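Local coordinates for 4-hydroxythreonine-4-phosphate dehydrogenase (Legionella pneumophila subsp. pneumophila, PDB 6XMY), which probably catalyses the NAD(P)-dependent oxidation of 4-phosphooxy-L-threonine in the biosynthesis of pyridoxine 5'-phosphate, as a divalent-metal-dependent enzyme of the PdxA family, at residues Lys204-Gly209 with Asp261-Met266. Residues are numbered along the deposited sequence; the frame is centred on the assembly and turned at random. Where two conformers were deposited one is given.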
loop_
_atom_site.group_PDB
_atom_site.type_symbol
_atom_site.label_atom_id
_atom_site.label_comp_id
_atom_site.label_asym_id
_atom_site.label_seq_id
_atom_site.Cartn_x
_atom_site.Cartn_y
_atom_site.Cartn_z
ATOM N N LYS A 204 7.672 1.355 20.163
ATOM C CA LYS A 204 9.026 0.820 20.122
ATOM C C LYS A 204 9.311 0.367 18.699
ATOM O O LYS A 204 8.530 -0.392 18.114
ATOM C CB LYS A 204 9.184 -0.354 21.088
ATOM C CG LYS A 204 8.974 0.037 22.534
ATOM C CD LYS A 204 9.274 -1.103 23.493
ATOM C CE LYS A 204 9.048 -0.661 24.932
ATOM N NZ LYS A 204 7.681 -0.090 25.121
ATOM N N ILE A 205 10.413 0.850 18.136
ATOM C CA ILE A 205 10.727 0.646 16.724
ATOM C C ILE A 205 12.106 0.003 16.608
ATOM O O ILE A 205 13.099 0.569 17.074
ATOM C CB ILE A 205 10.648 1.973 15.949
ATOM C CG1 ILE A 205 9.220 2.549 16.013
ATOM C CG2 ILE A 205 11.115 1.792 14.520
ATOM C CD1 ILE A 205 9.123 3.979 15.521
ATOM N N ASN A 206 12.172 -1.168 15.969
ATOM C CA ASN A 206 13.433 -1.885 15.783
ATOM C C ASN A 206 13.916 -1.674 14.353
ATOM O O ASN A 206 13.142 -1.848 13.408
ATOM C CB ASN A 206 13.245 -3.379 16.060
ATOM C CG ASN A 206 13.118 -3.684 17.538
ATOM O OD1 ASN A 206 13.029 -2.772 18.356
ATOM N ND2 ASN A 206 13.095 -4.960 17.886
ATOM N N VAL A 207 15.182 -1.277 14.198
ATOM C CA VAL A 207 15.709 -0.772 12.931
ATOM C C VAL A 207 16.841 -1.666 12.439
ATOM O O VAL A 207 17.827 -1.882 13.154
ATOM C CB VAL A 207 16.192 0.685 13.068
ATOM C CG1 VAL A 207 16.642 1.218 11.719
ATOM C CG2 VAL A 207 15.101 1.560 13.670
ATOM N N ALA A 208 16.726 -2.133 11.200
ATOM C CA ALA A 208 17.776 -2.949 10.599
ATOM C C ALA A 208 18.972 -2.090 10.204
ATOM O O ALA A 208 18.840 -0.908 9.870
ATOM C CB ALA A 208 17.253 -3.640 9.336
ATOM N N GLY A 209 20.153 -2.701 10.229
ATOM C CA GLY A 209 21.277 -2.126 9.532
ATOM C C GLY A 209 21.098 -2.230 8.024
ATOM O O GLY A 209 20.152 -2.838 7.513
ATOM N N ASP A 261 6.781 -2.490 18.191
ATOM C CA ASP A 261 5.534 -2.178 17.515
ATOM C C ASP A 261 5.697 -2.099 16.008
ATOM O O ASP A 261 4.703 -2.210 15.287
ATOM C CB ASP A 261 4.972 -0.862 18.056
ATOM C CG ASP A 261 4.699 -0.930 19.532
ATOM O OD1 ASP A 261 3.798 -1.699 19.924
ATOM O OD2 ASP A 261 5.410 -0.249 20.303
ATOM N N ALA A 262 6.924 -1.932 15.523
ATOM C CA ALA A 262 7.178 -1.926 14.092
ATOM C C ALA A 262 8.660 -2.138 13.862
ATOM O O ALA A 262 9.496 -1.737 14.678
ATOM C CB ALA A 262 6.750 -0.607 13.437
ATOM N N TYR A 263 8.961 -2.775 12.738
ATOM C CA TYR A 263 10.312 -2.886 12.222
ATOM C C TYR A 263 10.528 -1.853 11.130
ATOM O O TYR A 263 9.596 -1.467 10.419
ATOM C CB TYR A 263 10.544 -4.270 11.613
ATOM C CG TYR A 263 10.407 -5.402 12.591
ATOM C CD1 TYR A 263 11.431 -5.701 13.488
ATOM C CD2 TYR A 263 9.265 -6.188 12.612
ATOM C CE1 TYR A 263 11.313 -6.736 14.387
ATOM C CE2 TYR A 263 9.134 -7.230 13.505
ATOM C CZ TYR A 263 10.165 -7.508 14.387
ATOM O OH TYR A 263 10.048 -8.551 15.275
ATOM N N VAL A 264 11.772 -1.422 10.991
ATOM C CA VAL A 264 12.205 -0.588 9.881
ATOM C C VAL A 264 13.281 -1.351 9.121
ATOM O O VAL A 264 14.308 -1.731 9.698
ATOM C CB VAL A 264 12.719 0.775 10.364
ATOM C CG1 VAL A 264 13.304 1.555 9.214
ATOM C CG2 VAL A 264 11.601 1.552 11.026
ATOM N N ALA A 265 13.036 -1.593 7.844
ATOM C CA ALA A 265 14.038 -2.160 6.958
ATOM C C ALA A 265 14.590 -1.061 6.060
ATOM O O ALA A 265 13.884 -0.112 5.704
ATOM C CB ALA A 265 13.454 -3.297 6.114
ATOM N N MET A 266 15.870 -1.191 5.709
ATOM C CA MET A 266 16.532 -0.168 4.909
ATOM C C MET A 266 16.096 -0.203 3.451
ATOM O O MET A 266 16.132 0.837 2.780
ATOM C CB MET A 266 18.047 -0.302 5.032
ATOM C CG MET A 266 18.550 0.125 6.399
ATOM S SD MET A 266 18.408 1.908 6.686
ATOM C CE MET A 266 17.945 1.963 8.424
#
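Val264 N donates to Asn206 O (2.8 Å) in the parallel ladder joining 204-208 and 262-265, between the bonds from Asn206 N to Ala262 O and from Ala208 N to Val264 O. At its start the Asp261 side chain extends the pairing: its CG lies beside its own backbone N (chi1 -60°), which carries OD2 to Lys204 N (2.8 Å, nearly straight at 171°), OD2 accepting through its anti lone pair. Lys204 O in turn accepts Asp261 N at 2.7 Å and, weakly, Ala262 N. On one face Ile205 CG2 meets Val264 CG2 at 3.5 Å, while Val207 lies alongside Val264. The Met266 side chain folds back along the strand (chi2 -69°), bringing CE to Val207 CG1 (3.6 Å) and against Ala208 O, which is buried without a hydrogen-bond partner. On the other face, Asn206 CB approaches Tyr263 CD1 obliquely at 3.9 Å. Gln270, two residues beyond the zinc ligand His268, joins both strand ends to helix 268-279 through one amide: NE2 donates to Gly209 O and OE1 accepts from Met266 N. In this alpha/beta fold 204-208 is an inner parallel strand, flanked by 262-265 and 241-246, with helix 180-197 covering the Ile205, Val207 and Val264 face through Leu190 and Ile187.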